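Local coordinates for protein uronate dehydrogenase (Agrobacterium tumefaciens, PDB 3RFX) that catalyses the NAD-dependent oxidation of uronic acids such as galacturonate and glucuronate, and is built on a Rossmann fold, at residues A12-L15 with G16-M19; N87-G90 with L91-Y95; G116-P119 with Q120-L124; E231-R234 with R235-T238. The protein carries 1 engineered substitution. All coordinates share one frame; numbering follows the deposited sequence.

Contact 1: residues A12-L15 with G16-M19; sequences AGQL and GRVM. With NAD (nicotinamide-adenine-dinucleotide), chain D.
Arg17 reaches back from the first helical turn to the backbone before the helix. Its NH1 meets Ala12 O at 2.7 Å near the guanidinium plane, but the N-H points aside (123°) and the bond is weak. A bend at chi3 (-65°) folds the guanidinium over the loop, bringing one of its faces across Gly13 O and Gln14 CA. Gln14 sends CG to 3.7 Å from Arg17 NH2, its amide turned 13° from the guanidinium plane. Two main-chain bonds are regular, Arg17 N to Gly13 O at 3.0 Å and Met19 N to Leu15 O at 2.9 Å; that from Val18 N to Gln14 O is long and weak.

With Gly13 as N-cap and Gly16 within the helix, this is the glycine-rich GxxGxxG nucleotide-binding turn of the Rossmann fold, leading from strand 5-9 into helix 14-22. NAD is bonded by the first helical amides, Gln14 N to O2A (3.2 Å) and Leu15 N to O1N (3.0 Å), both nearly straight. The positive end of the helix dipole probably favours the pyrophosphate. Lacking a side chain, Gly13 lets NAD O5B approach its CA to 3.6 Å. Apolar packing lies behind, Leu15 and Met19 touching Phe185 of helix 182-194.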
loop_
_atom_site.group_PDB
_atom_site.type_symbol
_atom_site.label_atom_id
_atom_site.label_comp_id
_atom_site.label_asym_id
_atom_site.label_seq_id
_atom_site.Cartn_x
_atom_site.Cartn_y
_atom_site.Cartn_z
ATOM N N ALA A 12 23.277 -27.361 23.931
ATOM C CA ALA A 12 23.542 -27.295 25.371
ATOM C C ALA A 12 22.863 -26.081 25.982
ATOM O O ALA A 12 22.832 -25.931 27.203
ATOM C CB ALA A 12 25.034 -27.240 25.642
ATOM N N GLY A 13 22.335 -25.209 25.127
ATOM C CA GLY A 13 21.704 -23.982 25.582
ATOM C C GLY A 13 20.305 -24.256 26.087
ATOM O O GLY A 13 19.848 -25.396 26.076
ATOM N N GLN A 14 19.608 -23.210 26.519
ATOM C CA GLN A 14 18.289 -23.403 27.105
ATOM C C GLN A 14 17.263 -23.952 26.108
ATOM O O GLN A 14 16.557 -24.912 26.410
ATOM C CB GLN A 14 17.788 -22.112 27.757
ATOM C CG GLN A 14 16.742 -22.352 28.838
ATOM C CD GLN A 14 16.463 -21.116 29.681
ATOM O OE1 GLN A 14 17.326 -20.247 29.841
ATOM N NE2 GLN A 14 15.253 -21.037 30.228
ATOM N N LEU A 15 17.178 -23.353 24.926
ATOM C CA LEU A 15 16.253 -23.852 23.907
ATOM C C LEU A 15 16.708 -25.207 23.354
ATOM O O LEU A 15 15.886 -26.082 23.072
ATOM C CB LEU A 15 16.114 -22.844 22.764
ATOM C CG LEU A 15 14.770 -22.136 22.620
ATOM C CD1 LEU A 15 14.330 -21.532 23.950
ATOM C CD2 LEU A 15 14.858 -21.071 21.540
ATOM N N GLY A 16 18.022 -25.359 23.193
ATOM C CA GLY A 16 18.611 -26.602 22.716
ATOM C C GLY A 16 18.272 -27.807 23.577
ATOM O O GLY A 16 17.983 -28.886 23.056
ATOM N N ARG A 17 18.308 -27.637 24.898
ATOM C CA ARG A 17 17.966 -28.734 25.812
ATOM C C ARG A 17 16.509 -29.137 25.652
ATOM O O ARG A 17 16.172 -30.322 25.690
ATOM C CB ARG A 17 18.269 -28.359 27.274
ATOM C CG ARG A 17 19.747 -28.102 27.545
ATOM C CD ARG A 17 20.057 -27.946 29.043
ATOM N NE ARG A 17 19.428 -26.770 29.641
ATOM C CZ ARG A 17 20.015 -25.578 29.767
ATOM N NH1 ARG A 17 21.258 -25.390 29.331
ATOM N NH2 ARG A 17 19.359 -24.568 30.333
ATOM N N VAL A 18 15.642 -28.145 25.465
ATOM C CA VAL A 18 14.239 -28.409 25.182
ATOM C C VAL A 18 14.057 -29.179 23.873
ATOM O O VAL A 18 13.302 -30.151 23.814
ATOM C CB VAL A 18 13.430 -27.095 25.082
ATOM C CG1 VAL A 18 12.053 -27.362 24.478
ATOM C CG2 VAL A 18 13.318 -26.433 26.447
ATOM N N MET A 19 14.733 -28.731 22.820
ATOM C CA MET A 19 14.543 -29.329 21.498
ATOM C C MET A 19 15.176 -30.727 21.422
ATOM O O MET A 19 14.681 -31.605 20.721
ATOM C CB MET A 19 15.089 -28.409 20.401
ATOM C CG MET A 19 14.281 -27.122 20.214
ATOM S SD MET A 19 12.524 -27.449 19.966
ATOM C CE MET A 19 11.869 -25.776 19.939
HETATM P PA NAD D . 21.617 -19.828 24.597
HETATM O O1A NAD D . 22.651 -18.454 24.712
HETATM O O2A NAD D . 20.734 -20.269 25.975
HETATM O O5B NAD D . 22.077 -21.099 23.520
HETATM C C5B NAD D . 23.127 -20.797 22.670
HETATM C C4B NAD D . 24.118 -21.939 22.440
HETATM O O4B NAD D . 24.970 -21.727 21.324
HETATM C C3B NAD D . 24.945 -22.235 23.613
HETATM O O3B NAD D . 24.683 -23.391 24.327
HETATM C C2B NAD D . 26.311 -21.834 23.244
HETATM O O2B NAD D . 27.388 -22.486 23.906
HETATM C C1B NAD D . 26.292 -21.968 21.762
HETATM N N9A NAD D . 27.289 -21.211 21.056
HETATM C C8A NAD D . 27.630 -19.854 21.246
HETATM N N7A NAD D . 28.703 -19.584 20.427
HETATM C C5A NAD D . 29.046 -20.777 19.753
HETATM C C6A NAD D . 30.049 -21.069 18.812
HETATM N N6A NAD D . 30.960 -20.053 18.411
HETATM N N1A NAD D . 30.148 -22.352 18.304
HETATM C C2A NAD D . 29.281 -23.347 18.703
HETATM N N3A NAD D . 28.250 -23.055 19.656
HETATM C C4A NAD D . 28.167 -21.779 20.154
HETATM O O3 NAD D . 20.546 -19.216 23.645
HETATM P PN NAD D . 19.000 -19.597 23.629
HETATM O O1N NAD D . 18.798 -21.071 23.930
HETATM O O2N NAD D . 18.221 -18.768 24.642
HETATM O O5D NAD D . 18.458 -19.295 22.176
#

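Contact 2: residues N87-G90 with L91-Y95; sequences NIIG and LYNLY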
loop_
_atom_site.group_PDB
_atom_site.type_symbol
_atom_site.label_atom_id
_atom_site.label_comp_id
_atom_site.label_asym_id
_atom_site.label_seq_id
_atom_site.Cartn_x
_atom_site.Cartn_y
_atom_site.Cartn_z
ATOM N N ASN A 87 28.081 -15.847 15.142
ATOM C CA ASN A 87 26.905 -15.454 14.358
ATOM C C ASN A 87 27.218 -14.977 12.953
ATOM O O ASN A 87 26.317 -14.863 12.116
ATOM C CB ASN A 87 26.131 -14.335 15.075
ATOM C CG ASN A 87 25.512 -14.789 16.377
ATOM O OD1 ASN A 87 25.736 -15.912 16.836
ATOM N ND2 ASN A 87 24.707 -13.915 16.977
ATOM N N ILE A 88 28.481 -14.654 12.703
ATOM C CA ILE A 88 28.860 -14.113 11.405
ATOM C C ILE A 88 29.729 -15.138 10.678
ATOM O O ILE A 88 29.286 -15.752 9.706
ATOM C CB ILE A 88 29.520 -12.728 11.540
ATOM C CG1 ILE A 88 28.495 -11.746 12.136
ATOM C CG2 ILE A 88 29.990 -12.213 10.189
ATOM C CD1 ILE A 88 28.985 -10.349 12.296
ATOM N N ILE A 89 30.938 -15.363 11.181
ATOM C CA ILE A 89 31.770 -16.447 10.676
ATOM C C ILE A 89 31.041 -17.776 10.787
ATOM O O ILE A 89 31.037 -18.574 9.845
ATOM C CB ILE A 89 33.111 -16.515 11.435
ATOM C CG1 ILE A 89 33.897 -15.223 11.210
ATOM C CG2 ILE A 89 33.906 -17.754 10.998
ATOM C CD1 ILE A 89 35.104 -15.062 12.136
ATOM N N GLY A 90 30.404 -18.011 11.931
ATOM C CA GLY A 90 29.672 -19.242 12.146
ATOM C C GLY A 90 28.565 -19.490 11.135
ATOM O O GLY A 90 28.340 -20.631 10.714
ATOM N N LEU A 91 27.859 -18.431 10.755
ATOM C CA LEU A 91 26.772 -18.561 9.787
ATOM C C LEU A 91 27.324 -18.877 8.404
ATOM O O LEU A 91 26.804 -19.731 7.701
ATOM C CB LEU A 91 25.906 -17.291 9.744
ATOM C CG LEU A 91 24.574 -17.414 10.488
ATOM C CD1 LEU A 91 23.573 -18.283 9.727
ATOM C CD2 LEU A 91 24.803 -17.972 11.900
ATOM N N TYR A 92 28.375 -18.180 8.014
ATOM C CA TYR A 92 29.027 -18.493 6.748
ATOM C C TYR A 92 29.414 -19.978 6.696
ATOM O O TYR A 92 29.093 -20.683 5.737
ATOM C CB TYR A 92 30.242 -17.595 6.518
ATOM C CG TYR A 92 31.061 -18.019 5.316
ATOM C CD1 TYR A 92 30.616 -17.759 4.020
ATOM C CD2 TYR A 92 32.260 -18.708 5.478
ATOM C CE1 TYR A 92 31.355 -18.158 2.921
ATOM C CE2 TYR A 92 33.007 -19.104 4.394
ATOM C CZ TYR A 92 32.548 -18.831 3.113
ATOM O OH TYR A 92 33.286 -19.234 2.025
ATOM N N ASN A 93 30.080 -20.462 7.741
ATOM C CA ASN A 93 30.495 -21.865 7.781
ATOM C C ASN A 93 29.324 -22.838 7.721
ATOM O O ASN A 93 29.401 -23.883 7.069
ATOM C CB ASN A 93 31.351 -22.141 9.027
ATOM C CG ASN A 93 32.691 -21.441 8.973
ATOM O OD1 ASN A 93 33.159 -21.067 7.894
ATOM N ND2 ASN A 93 33.322 -21.256 10.137
ATOM N N LEU A 94 28.237 -22.514 8.409
ATOM C CA LEU A 94 27.077 -23.389 8.382
ATOM C C LEU A 94 26.492 -23.477 6.969
ATOM O O LEU A 94 26.139 -24.564 6.515
ATOM C CB LEU A 94 25.988 -22.906 9.345
ATOM C CG LEU A 94 24.794 -23.854 9.468
ATOM C CD1 LEU A 94 25.159 -25.048 10.342
ATOM C CD2 LEU A 94 23.577 -23.120 10.043
ATOM N N TYR A 95 26.374 -22.336 6.287
ATOM C CA TYR A 95 25.765 -22.324 4.948
ATOM C C TYR A 95 26.652 -23.011 3.901
ATOM O O TYR A 95 26.162 -23.763 3.047
ATOM C CB TYR A 95 25.289 -20.909 4.530
ATOM C CG TYR A 95 23.887 -20.702 5.062
ATOM C CD1 TYR A 95 22.777 -20.928 4.259
ATOM C CD2 TYR A 95 23.675 -20.402 6.409
ATOM C CE1 TYR A 95 21.484 -20.806 4.762
ATOM C CE2 TYR A 95 22.392 -20.279 6.924
ATOM C CZ TYR A 95 21.302 -20.483 6.102
ATOM O OH TYR A 95 20.033 -20.369 6.616
#
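Ile89 and Asn93 lie side by side one turn apart, with Ile89 CG2 3.7 Å from Asn93 ND2, on helix 80-100 of the beta-alpha-beta unit that connects strands 67-70 and 105-111 in the Rossmann fold. The chi1 of Asn93 (-68°) sets CG opposite its own carbonyl carbon and lays the amide back along the preceding turn, where CG comes to 3.4 Å from Ile89 O. On another face Leu91 packs over a carbonyl: its CB is 3.4 Å and its CD2 3.5 Å from Asn87 O.

Beneath these side chains a wider pi-type turn at 87-89 gives way to regular bonding. Ile88 O receives Tyr92 N at 3.1 Å almost straight, plus a weak, bent bond from Leu91 N. Asn93 N and Leu94 N continue the regular pattern to Ile89 O and Gly90 O.

Further out, Tyr92 stacks on Phe80 of the second subunit, and Ile89 packs on Leu84 of that same subunit, so this face of the helix forms part of the assembly interface. The Asn87 amide is held on both its atoms, OD1 by Ile74 N and ND2 by Ser139 OG. Asn93 ND2 hydrogen-bonds Leu52 O, in the residue whose N binds NAD.

Contact 3: residues G116-P119 with Q120-L124; sequences GYYP and QTERL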
loop_
_atom_site.group_PDB
_atom_site.type_symbol
_atom_site.label_atom_id
_atom_site.label_comp_id
_atom_site.label_asym_id
_atom_site.label_seq_id
_atom_site.Cartn_x
_atom_site.Cartn_y
_atom_site.Cartn_z
ATOM N N GLY A 116 14.191 -4.489 16.959
ATOM C CA GLY A 116 13.994 -4.049 18.331
ATOM C C GLY A 116 13.671 -2.581 18.551
ATOM O O GLY A 116 13.051 -2.240 19.564
ATOM N N TYR A 117 14.086 -1.701 17.644
ATOM C CA TYR A 117 13.807 -0.267 17.829
ATOM C C TYR A 117 12.412 0.203 17.405
ATOM O O TYR A 117 12.070 1.372 17.613
ATOM C CB TYR A 117 14.892 0.626 17.195
ATOM C CG TYR A 117 16.029 0.948 18.154
ATOM C CD1 TYR A 117 15.861 1.892 19.170
ATOM C CD2 TYR A 117 17.251 0.297 18.062
ATOM C CE1 TYR A 117 16.894 2.185 20.061
ATOM C CE2 TYR A 117 18.299 0.591 18.944
ATOM C CZ TYR A 117 18.108 1.531 19.941
ATOM O OH TYR A 117 19.132 1.815 20.826
ATOM N N TYR A 118 11.599 -0.675 16.817
ATOM C CA TYR A 118 10.211 -0.292 16.522
ATOM C C TYR A 118 9.434 -0.140 17.823
ATOM O O TYR A 118 9.660 -0.892 18.769
ATOM C CB TYR A 118 9.510 -1.328 15.636
ATOM C CG TYR A 118 9.906 -1.256 14.174
ATOM C CD1 TYR A 118 9.304 -0.339 13.318
ATOM C CD2 TYR A 118 10.875 -2.112 13.652
ATOM C CE1 TYR A 118 9.656 -0.263 11.977
ATOM C CE2 TYR A 118 11.231 -2.051 12.303
ATOM C CZ TYR A 118 10.622 -1.123 11.478
ATOM O OH TYR A 118 10.966 -1.054 10.146
ATOM N N PRO A 119 8.505 0.830 17.874
ATOM C CA PRO A 119 7.633 1.012 19.042
ATOM C C PRO A 119 6.691 -0.175 19.159
ATOM O O PRO A 119 6.337 -0.772 18.141
ATOM C CB PRO A 119 6.806 2.259 18.697
ATOM C CG PRO A 119 7.408 2.835 17.464
ATOM C CD PRO A 119 8.195 1.765 16.779
ATOM N N GLN A 120 6.272 -0.498 20.373
ATOM C CA GLN A 120 5.365 -1.622 20.589
ATOM C C GLN A 120 3.974 -1.362 20.022
ATOM O O GLN A 120 3.189 -2.292 19.855
ATOM C CB GLN A 120 5.289 -1.968 22.083
ATOM C CG GLN A 120 6.633 -2.423 22.626
ATOM C CD GLN A 120 6.564 -2.955 24.042
ATOM O OE1 GLN A 120 5.498 -2.981 24.676
ATOM N NE2 GLN A 120 7.712 -3.383 24.553
ATOM N N THR A 121 3.680 -0.101 19.712
ATOM C CA THR A 121 2.367 0.273 19.196
ATOM C C THR A 121 2.220 0.005 17.695
ATOM O O THR A 121 1.133 0.145 17.136
ATOM C CB THR A 121 2.083 1.759 19.457
ATOM O OG1 THR A 121 3.180 2.537 18.965
ATOM C CG2 THR A 121 1.943 2.012 20.960
ATOM N N GLU A 122 3.315 -0.366 17.043
ATOM C CA GLU A 122 3.298 -0.546 15.593
ATOM C C GLU A 122 3.235 -2.032 15.213
ATOM O O GLU A 122 4.069 -2.819 15.645
ATOM C CB GLU A 122 4.532 0.111 14.970
ATOM C CG GLU A 122 4.543 0.045 13.443
ATOM C CD GLU A 122 5.673 0.856 12.820
ATOM O OE1 GLU A 122 6.403 1.555 13.562
ATOM O OE2 GLU A 122 5.823 0.792 11.581
ATOM N N ARG A 123 2.238 -2.412 14.419
ATOM C CA ARG A 123 2.104 -3.800 13.953
ATOM C C ARG A 123 3.006 -4.017 12.739
ATOM O O ARG A 123 3.014 -3.191 11.829
ATOM C CB ARG A 123 0.643 -4.095 13.601
ATOM C CG ARG A 123 0.370 -5.506 13.081
ATOM C CD ARG A 123 -1.144 -5.764 12.976
ATOM N NE ARG A 123 -1.457 -7.100 12.455
ATOM C CZ ARG A 123 -1.407 -8.217 13.178
ATOM N NH1 ARG A 123 -1.044 -8.175 14.458
ATOM N NH2 ARG A 123 -1.712 -9.386 12.619
ATOM N N LEU A 124 3.764 -5.113 12.730
ATOM C CA LEU A 124 4.798 -5.322 11.718
ATOM C C LEU A 124 4.504 -6.520 10.827
ATOM O O LEU A 124 4.227 -7.610 11.320
ATOM C CB LEU A 124 6.173 -5.542 12.372
ATOM C CG LEU A 124 6.682 -4.519 13.392
ATOM C CD1 LEU A 124 8.120 -4.874 13.829
ATOM C CD2 LEU A 124 6.625 -3.115 12.812
#
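A type I beta turn from Pro119 to Glu122 reverses the chain in the long loop between strand 105-111 and helix 135-154. Its closing bond runs from Glu122 N to Pro119 O at 3.2 Å. The bond is fairly straight at the hydrogen (164°), yet the donor stands well above the carbonyl plane. Pro119 O has a second donor in Gln254 NE2.

The reversal brings two side chains onto Tyr118 from different directions. Leu124 comes over one face of the ring in a CH-pi contact, with CD2 4.1 Å from the centroid. Glu122 takes the rim instead: OE1 approaches Tyr118 CD1 to 3.5 Å near the ring plane, and the carboxylate stands almost perpendicular to the ring. An extended Glu122 chain, with CG opposite the backbone N (chi1 -176°), carries the acid back that far, and the same OE1 lies 3.7 Å from Pro119 CD.

Tyr118 is fixed at its far end by a bond from OH to Pro129 O and also makes a cation-pi contact with Arg131. A carboxylate at the ring's edge meets the slightly positive C-H rim, while Arg131 uses the electron-rich pi system. The two charges therefore probably act on the ring in complementary ways, one at its hydrogens and the other at its pi cloud.

Contact 4: residues E231-R234 with R235-T238; sequences EAFR and RHIT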
loop_
_atom_site.group_PDB
_atom_site.type_symbol
_atom_site.label_atom_id
_atom_site.label_comp_id
_atom_site.label_asym_id
_atom_site.label_seq_id
_atom_site.Cartn_x
_atom_site.Cartn_y
_atom_site.Cartn_z
ATOM N N GLU A 231 -2.160 -14.281 26.636
ATOM C CA GLU A 231 -3.167 -13.481 27.329
ATOM C C GLU A 231 -3.696 -14.204 28.573
ATOM O O GLU A 231 -4.108 -13.566 29.552
ATOM C CB GLU A 231 -4.314 -13.125 26.377
ATOM C CG GLU A 231 -5.311 -12.120 26.935
ATOM C CD GLU A 231 -4.716 -10.740 27.201
ATOM O OE1 GLU A 231 -3.662 -10.379 26.611
ATOM O OE2 GLU A 231 -5.330 -10.001 28.005
ATOM N N ALA A 232 -3.667 -15.533 28.540
ATOM C CA ALA A 232 -4.115 -16.331 29.680
ATOM C C ALA A 232 -3.299 -16.039 30.947
ATOM O O ALA A 232 -3.731 -16.360 32.054
ATOM C CB ALA A 232 -4.053 -17.813 29.349
ATOM N N PHE A 233 -2.128 -15.434 30.775
ATOM C CA PHE A 233 -1.215 -15.190 31.886
ATOM C C PHE A 233 -1.221 -13.746 32.385
ATOM O O PHE A 233 -0.422 -13.390 33.249
ATOM C CB PHE A 233 0.217 -15.579 31.501
ATOM C CG PHE A 233 0.403 -17.056 31.265
ATOM C CD1 PHE A 233 0.850 -17.886 32.286
ATOM C CD2 PHE A 233 0.126 -17.612 30.022
ATOM C CE1 PHE A 233 1.024 -19.246 32.072
ATOM C CE2 PHE A 233 0.304 -18.976 29.798
ATOM C CZ PHE A 233 0.750 -19.791 30.825
ATOM N N ARG A 234 -2.105 -12.914 31.850
ATOM C CA ARG A 234 -2.095 -11.497 32.225
ATOM C C ARG A 234 -2.251 -11.286 33.738
ATOM O O ARG A 234 -1.514 -10.501 34.342
ATOM C CB ARG A 234 -3.168 -10.703 31.473
ATOM C CG ARG A 234 -3.145 -9.205 31.816
ATOM C CD ARG A 234 -4.085 -8.389 30.936
ATOM N NE ARG A 234 -3.712 -8.428 29.517
ATOM C CZ ARG A 234 -2.889 -7.564 28.931
ATOM N NH1 ARG A 234 -2.334 -6.577 29.639
ATOM N NH2 ARG A 234 -2.617 -7.685 27.635
ATOM N N ARG A 235 -3.210 -11.968 34.351
ATOM C CA ARG A 235 -3.373 -11.822 35.800
ATOM C C ARG A 235 -2.146 -12.338 36.552
ATOM O O ARG A 235 -1.679 -11.710 37.512
ATOM C CB ARG A 235 -4.642 -12.506 36.313
ATOM C CG ARG A 235 -5.238 -11.745 37.497
ATOM C CD ARG A 235 -5.705 -12.644 38.615
ATOM N NE ARG A 235 -5.802 -11.901 39.872
ATOM C CZ ARG A 235 -6.215 -12.427 41.021
ATOM N NH1 ARG A 235 -6.582 -13.703 41.070
ATOM N NH2 ARG A 235 -6.264 -11.678 42.119
ATOM N N HIS A 236 -1.624 -13.474 36.107
ATOM C CA HIS A 236 -0.406 -14.049 36.677
ATOM C C HIS A 236 0.717 -13.018 36.694
ATOM O O HIS A 236 1.432 -12.872 37.691
ATOM C CB HIS A 236 -0.000 -15.305 35.886
ATOM C CG HIS A 236 1.445 -15.693 36.030
ATOM N ND1 HIS A 236 1.945 -16.312 37.156
ATOM C CD2 HIS A 236 2.487 -15.581 35.169
ATOM C CE1 HIS A 236 3.236 -16.545 36.993
ATOM N NE2 HIS A 236 3.591 -16.113 35.794
ATOM N N ILE A 237 0.860 -12.279 35.601
ATOM C CA ILE A 237 1.899 -11.262 35.529
ATOM C C ILE A 237 1.636 -10.092 36.492
ATOM O O ILE A 237 2.550 -9.638 37.184
ATOM C CB ILE A 237 2.120 -10.780 34.073
ATOM C CG1 ILE A 237 2.876 -11.868 33.295
ATOM C CG2 ILE A 237 2.926 -9.491 34.049
ATOM C CD1 ILE A 237 2.748 -11.751 31.823
ATOM N N THR A 238 0.394 -9.620 36.557
ATOM C CA THR A 238 0.073 -8.543 37.496
ATOM C C THR A 238 0.316 -8.963 38.947
ATOM O O THR A 238 0.625 -8.120 39.792
ATOM C CB THR A 238 -1.389 -8.058 37.369
ATOM O OG1 THR A 238 -2.270 -9.046 37.907
ATOM C CG2 THR A 238 -1.743 -7.808 35.938
HETATM O O HOH W 1 -3.173 -15.473 34.693
#
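Phe233 lies alongside His236, the two side chains pointing the same way and CD1 of the former 4.0 Å from CD2 of the latter. The imidazole carbon meets the phenyl ring at its edge. With CG roughly anti to the backbone N (chi1 159°), the His236 ring swings out beside Phe233; its CB sits 3.3 Å from Phe233 O.

The stretch passes from a 3-10 turn at 231-233 into the short helix 234-238, after the last strand of the sheet. The first regular bond joins Ile237 N to Phe233 O at 2.9 Å. One residue earlier a water bridges, giving a proton to Ala232 O at 2.8 Å and accepting one from His236 N at 2.9 Å. At the other end Thr238 OG1 donates to Arg235 O.

Arg234 grips Glu231 side-on in a salt bridge, NE to OE2 at 2.7 Å and NH2 to OE1 at 3.1 Å, with the carboxylate at the edge of the guanidinium. Arg234 NH1 is hydrogen-bonded to Tyr173 OH. Arg194 of the third subunit comes close to Arg234 and makes a long, weak ion pair with Glu231. The acid probably offsets both positive charges, easing the approach of two arginines at this interface.

The four contacts follow one another along the chain without touching. Contacts 1 and 2, with centres about 20 Å apart, sit on helices 14-22 and 80-100, crossover helices of the same seven-stranded parallel sheet, the first receiving the NAD pyrophosphate. Contact 3 belongs to the loop after strand 105-111, on the far side of the chain's centre from contact 1, about 28 Å away between centres. Contact 4 comes after the final strand, 202-205, about 39 Å from contact 2 between centres. Contacts 3 and 4 approach to about 10 Å between nearest atoms and both meet the third subunit, through a loop and a late short helix, whereas helix 80-100 meets the second subunit close to the cofactor.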